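Local coordinates for cyanuric acid amidohydrolase (Azorhizobium caulinodans, PDB 4NQ3), which catalyses the hydrolytic opening of the s-triazine ring of cyanuric acid, giving carboxybiuret, which spontaneously decarboxylates to biuret, at residues 104-117 with 232-246. Numbering follows the deposited sequence.
Sequences APALAIGRAHTPDL and LGHEIVVLGMSEGWS. With SO4 (sulfate ion), chain F; SO4 (sulfate ion), chain D.
A108 and G240 lie at the heart of an antiparallel ladder, the A108 N to G240 O bond measuring 2.7 Å. Strands 106-113 and 235-242 thus show how the first and last strands of a unit with strand order 1-4-2-3 become neighbours: 106-113 is an outermost strand of this four-stranded mixed sheet within the chain, and 235-242 passes the hydrogen bonding on to 150-157, which carries the active-site K156 near its end. Hydrogen-bonded pairs A106-S242, A108-G240, G110-V238 and A112-I236 each exchange two backbone bonds.

Past the ladder, the hydroxyl of T114 takes over. H234 ND1 donates to T114 OG1 (3.0 Å), which meets the imidazole at its edge and only 2° out of the ring plane; H234 N adds a weak bond, and the hydroxyl itself donates to P115 O. Further on, L117 N donates to L232 O at 2.9 Å. On the face bearing I109 and R111, a bend at chi2 (-98°) brings the E235 carboxylate to H113, but OE2 makes only a weak, strongly bent bond to ND1 (2.8 Å). Each group has a stronger partner outside: E235 OE1 receives L76 N, and H113 NE2 donates to E73 O.

R111 extends away from V237 and grips a sulfate, probably from the crystallisation liquor, edge-on through NE and NH2. Apolar packing includes I109 alongside L239 (CG1 to CD2, 4.0 Å), while helix 125-141 packs against A112, T114, H234 and I236. At the last position of the type I turn S242-W245, the W245 indole folds back over the partner strand: A108 CB makes a CH-pi contact 3.4 Å from the centroid of its five-membered ring, 6° off the ring normal.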
# COMPACT_ATOMS: atom_id res chain seq x y z
N ALA A 104 -5.09 -29.76 41.48
CA ALA A 104 -5.88 -29.42 40.29
C ALA A 104 -5.02 -29.14 39.03
O ALA A 104 -3.79 -28.93 39.12
CB ALA A 104 -6.80 -28.22 40.60
N PRO A 105 -5.69 -29.15 37.85
CA PRO A 105 -5.14 -29.01 36.49
C PRO A 105 -4.87 -27.56 36.10
O PRO A 105 -5.62 -26.66 36.52
CB PRO A 105 -6.23 -29.62 35.62
CG PRO A 105 -7.48 -29.26 36.33
CD PRO A 105 -7.15 -29.31 37.81
N ALA A 106 -3.80 -27.33 35.33
CA ALA A 106 -3.36 -25.98 34.98
C ALA A 106 -2.81 -25.93 33.57
O ALA A 106 -2.77 -26.95 32.89
CB ALA A 106 -2.30 -25.48 35.97
N LEU A 107 -2.38 -24.75 33.14
CA LEU A 107 -1.86 -24.56 31.80
C LEU A 107 -0.67 -25.47 31.60
O LEU A 107 0.20 -25.55 32.46
CB LEU A 107 -1.45 -23.10 31.57
CG LEU A 107 -0.83 -22.73 30.21
CD1 LEU A 107 -1.72 -23.17 29.07
CD2 LEU A 107 -0.57 -21.23 30.10
N ALA A 108 -0.67 -26.20 30.48
CA ALA A 108 0.46 -27.03 30.07
C ALA A 108 0.94 -26.57 28.70
O ALA A 108 0.14 -26.12 27.88
CB ALA A 108 0.08 -28.49 30.03
N ILE A 109 2.24 -26.72 28.46
CA ILE A 109 2.91 -26.26 27.25
C ILE A 109 3.81 -27.32 26.66
O ILE A 109 4.60 -27.94 27.37
CB ILE A 109 3.79 -25.06 27.54
CG1 ILE A 109 3.00 -23.97 28.23
CG2 ILE A 109 4.44 -24.55 26.25
CD1 ILE A 109 3.90 -23.05 28.97
N GLY A 110 3.69 -27.56 25.36
CA GLY A 110 4.58 -28.51 24.70
C GLY A 110 5.09 -27.92 23.41
O GLY A 110 4.39 -27.14 22.75
N ARG A 111 6.32 -28.26 23.03
CA ARG A 111 6.85 -27.71 21.79
C ARG A 111 7.37 -28.85 20.96
O ARG A 111 7.61 -29.93 21.49
CB ARG A 111 7.98 -26.71 22.05
CG ARG A 111 8.95 -27.26 22.98
CD ARG A 111 10.28 -26.61 22.92
NE ARG A 111 11.12 -27.21 23.95
CZ ARG A 111 12.24 -26.68 24.42
NH1 ARG A 111 12.65 -25.51 23.93
NH2 ARG A 111 12.93 -27.30 25.38
N ALA A 112 7.60 -28.59 19.67
CA ALA A 112 8.19 -29.55 18.75
C ALA A 112 8.63 -28.81 17.49
O ALA A 112 8.10 -27.73 17.20
CB ALA A 112 7.22 -30.66 18.41
N HIS A 113 9.57 -29.39 16.75
CA HIS A 113 10.16 -28.80 15.54
C HIS A 113 9.98 -29.80 14.42
O HIS A 113 9.56 -30.94 14.65
CB HIS A 113 11.64 -28.50 15.74
CG HIS A 113 11.89 -27.64 16.93
ND1 HIS A 113 12.27 -26.32 16.84
CD2 HIS A 113 11.76 -27.91 18.25
CE1 HIS A 113 12.39 -25.81 18.06
NE2 HIS A 113 12.08 -26.76 18.93
N THR A 114 10.31 -29.40 13.20
CA THR A 114 10.30 -30.36 12.12
C THR A 114 11.49 -30.14 11.20
O THR A 114 12.15 -29.10 11.24
CB THR A 114 9.01 -30.29 11.28
OG1 THR A 114 9.10 -29.19 10.36
CG2 THR A 114 7.79 -30.19 12.16
N PRO A 115 11.80 -31.16 10.40
CA PRO A 115 12.86 -30.95 9.42
C PRO A 115 12.37 -29.95 8.40
O PRO A 115 11.16 -29.65 8.35
CB PRO A 115 13.04 -32.32 8.79
CG PRO A 115 12.35 -33.27 9.71
CD PRO A 115 11.22 -32.51 10.29
N ASP A 116 13.27 -29.53 7.53
CA ASP A 116 12.90 -28.65 6.45
C ASP A 116 11.79 -29.29 5.63
O ASP A 116 11.66 -30.52 5.56
CB ASP A 116 14.13 -28.34 5.61
CG ASP A 116 14.98 -27.24 6.22
OD1 ASP A 116 14.71 -26.85 7.39
OD2 ASP A 116 15.93 -26.77 5.52
N LEU A 117 10.94 -28.44 5.06
CA LEU A 117 9.82 -28.87 4.25
C LEU A 117 10.14 -28.70 2.77
O LEU A 117 10.30 -27.56 2.32
CB LEU A 117 8.57 -28.06 4.59
CG LEU A 117 7.36 -28.28 3.69
CD1 LEU A 117 6.76 -29.65 3.95
CD2 LEU A 117 6.33 -27.17 3.87
N LEU A 232 12.41 -22.65 6.95
CA LEU A 232 12.11 -23.64 5.92
C LEU A 232 11.30 -24.82 6.45
O LEU A 232 10.73 -25.58 5.66
CB LEU A 232 13.39 -24.14 5.26
CG LEU A 232 14.13 -23.02 4.54
CD1 LEU A 232 15.35 -23.60 3.89
CD2 LEU A 232 13.21 -22.30 3.51
N GLY A 233 11.25 -24.95 7.78
CA GLY A 233 10.45 -25.97 8.45
C GLY A 233 9.27 -25.43 9.26
O GLY A 233 8.64 -24.43 8.87
N HIS A 234 8.94 -26.10 10.36
CA HIS A 234 7.82 -25.69 11.21
C HIS A 234 8.22 -25.56 12.68
O HIS A 234 9.10 -26.28 13.16
CB HIS A 234 6.65 -26.68 11.12
CG HIS A 234 6.19 -26.97 9.72
ND1 HIS A 234 6.82 -27.87 8.90
CD2 HIS A 234 5.16 -26.47 9.00
CE1 HIS A 234 6.20 -27.92 7.74
NE2 HIS A 234 5.18 -27.08 7.77
N GLU A 235 7.56 -24.65 13.40
CA GLU A 235 7.62 -24.63 14.87
C GLU A 235 6.23 -24.95 15.39
O GLU A 235 5.25 -24.37 14.94
CB GLU A 235 8.07 -23.29 15.41
CG GLU A 235 9.28 -22.76 14.66
CD GLU A 235 10.59 -23.05 15.39
OE1 GLU A 235 11.20 -22.08 15.90
OE2 GLU A 235 11.01 -24.24 15.42
N ILE A 236 6.14 -25.89 16.32
CA ILE A 236 4.86 -26.26 16.89
C ILE A 236 4.83 -25.98 18.40
O ILE A 236 5.76 -26.35 19.14
CB ILE A 236 4.55 -27.73 16.65
CG1 ILE A 236 4.20 -27.96 15.18
CG2 ILE A 236 3.38 -28.19 17.51
CD1 ILE A 236 5.39 -28.01 14.29
N VAL A 237 3.76 -25.34 18.86
CA VAL A 237 3.57 -25.13 20.28
C VAL A 237 2.15 -25.52 20.65
O VAL A 237 1.21 -24.92 20.13
CB VAL A 237 3.81 -23.67 20.67
CG1 VAL A 237 3.59 -23.49 22.15
CG2 VAL A 237 5.21 -23.28 20.31
N VAL A 238 2.01 -26.51 21.52
CA VAL A 238 0.70 -26.98 21.99
C VAL A 238 0.38 -26.42 23.38
O VAL A 238 1.16 -26.59 24.31
CB VAL A 238 0.64 -28.52 22.05
CG1 VAL A 238 -0.59 -28.99 22.76
CG2 VAL A 238 0.73 -29.13 20.68
N LEU A 239 -0.77 -25.78 23.52
CA LEU A 239 -1.23 -25.27 24.81
C LEU A 239 -2.49 -26.00 25.26
O LEU A 239 -3.43 -26.17 24.49
CB LEU A 239 -1.52 -23.77 24.73
CG LEU A 239 -0.41 -22.90 24.17
CD1 LEU A 239 -0.93 -21.50 23.99
CD2 LEU A 239 0.75 -22.93 25.12
N GLY A 240 -2.51 -26.43 26.52
CA GLY A 240 -3.65 -27.19 26.99
C GLY A 240 -3.73 -27.18 28.49
O GLY A 240 -2.96 -26.49 29.15
N MSE A 241 -4.71 -27.92 29.01
CA MSE A 241 -4.83 -28.17 30.43
C MSE A 241 -4.37 -29.60 30.74
O MSE A 241 -4.56 -30.52 29.93
CB MSE A 241 -6.25 -27.95 30.89
CG MSE A 241 -6.75 -26.59 30.59
SE MSE A 241 -5.95 -25.29 31.79
CE MSE A 241 -7.02 -25.69 33.36
N SER A 242 -3.77 -29.77 31.91
CA SER A 242 -3.25 -31.06 32.30
C SER A 242 -3.29 -31.23 33.80
O SER A 242 -3.01 -30.30 34.53
CB SER A 242 -1.82 -31.25 31.82
OG SER A 242 -1.21 -32.35 32.49
N GLU A 243 -3.60 -32.45 34.24
CA GLU A 243 -3.52 -32.81 35.65
C GLU A 243 -2.06 -32.77 36.15
O GLU A 243 -1.82 -32.55 37.34
CB GLU A 243 -4.12 -34.19 35.89
CG GLU A 243 -5.57 -34.35 35.45
CD GLU A 243 -6.55 -33.65 36.38
OE1 GLU A 243 -6.15 -33.28 37.51
OE2 GLU A 243 -7.74 -33.49 35.99
N GLY A 244 -1.11 -33.04 35.25
CA GLY A 244 0.29 -33.14 35.61
C GLY A 244 1.04 -31.84 35.63
O GLY A 244 2.27 -31.82 35.70
N TRP A 245 0.30 -30.74 35.54
CA TRP A 245 0.83 -29.39 35.65
C TRP A 245 0.10 -28.64 36.77
O TRP A 245 -1.05 -28.95 37.08
CB TRP A 245 0.68 -28.63 34.33
CG TRP A 245 1.69 -28.96 33.25
CD1 TRP A 245 1.81 -30.13 32.58
CD2 TRP A 245 2.66 -28.07 32.69
NE1 TRP A 245 2.82 -30.05 31.66
CE2 TRP A 245 3.36 -28.79 31.70
CE3 TRP A 245 3.01 -26.74 32.92
CZ2 TRP A 245 4.39 -28.24 30.96
CZ3 TRP A 245 4.04 -26.19 32.19
CH2 TRP A 245 4.72 -26.94 31.22
N SER A 246 0.74 -27.66 37.39
CA SER A 246 0.03 -26.78 38.32
C SER A 246 0.47 -25.32 38.19
O SER A 246 1.45 -25.00 37.52
CB SER A 246 0.23 -27.24 39.76
OG SER A 246 1.55 -26.93 40.15
S SO4 F . 11.11 -32.37 18.32
O1 SO4 F . 10.34 -33.61 18.50
O2 SO4 F . 12.50 -32.66 17.95
O3 SO4 F . 10.51 -31.61 17.23
O4 SO4 F . 11.09 -31.61 19.57
S SO4 D . 11.29 -30.48 26.24
O1 SO4 D . 12.28 -31.46 25.78
O2 SO4 D . 10.15 -31.12 26.92
O3 SO4 D . 11.94 -29.54 27.15
O4 SO4 D . 10.77 -29.80 25.05
O HOH W 1 0.80 -24.29 35.08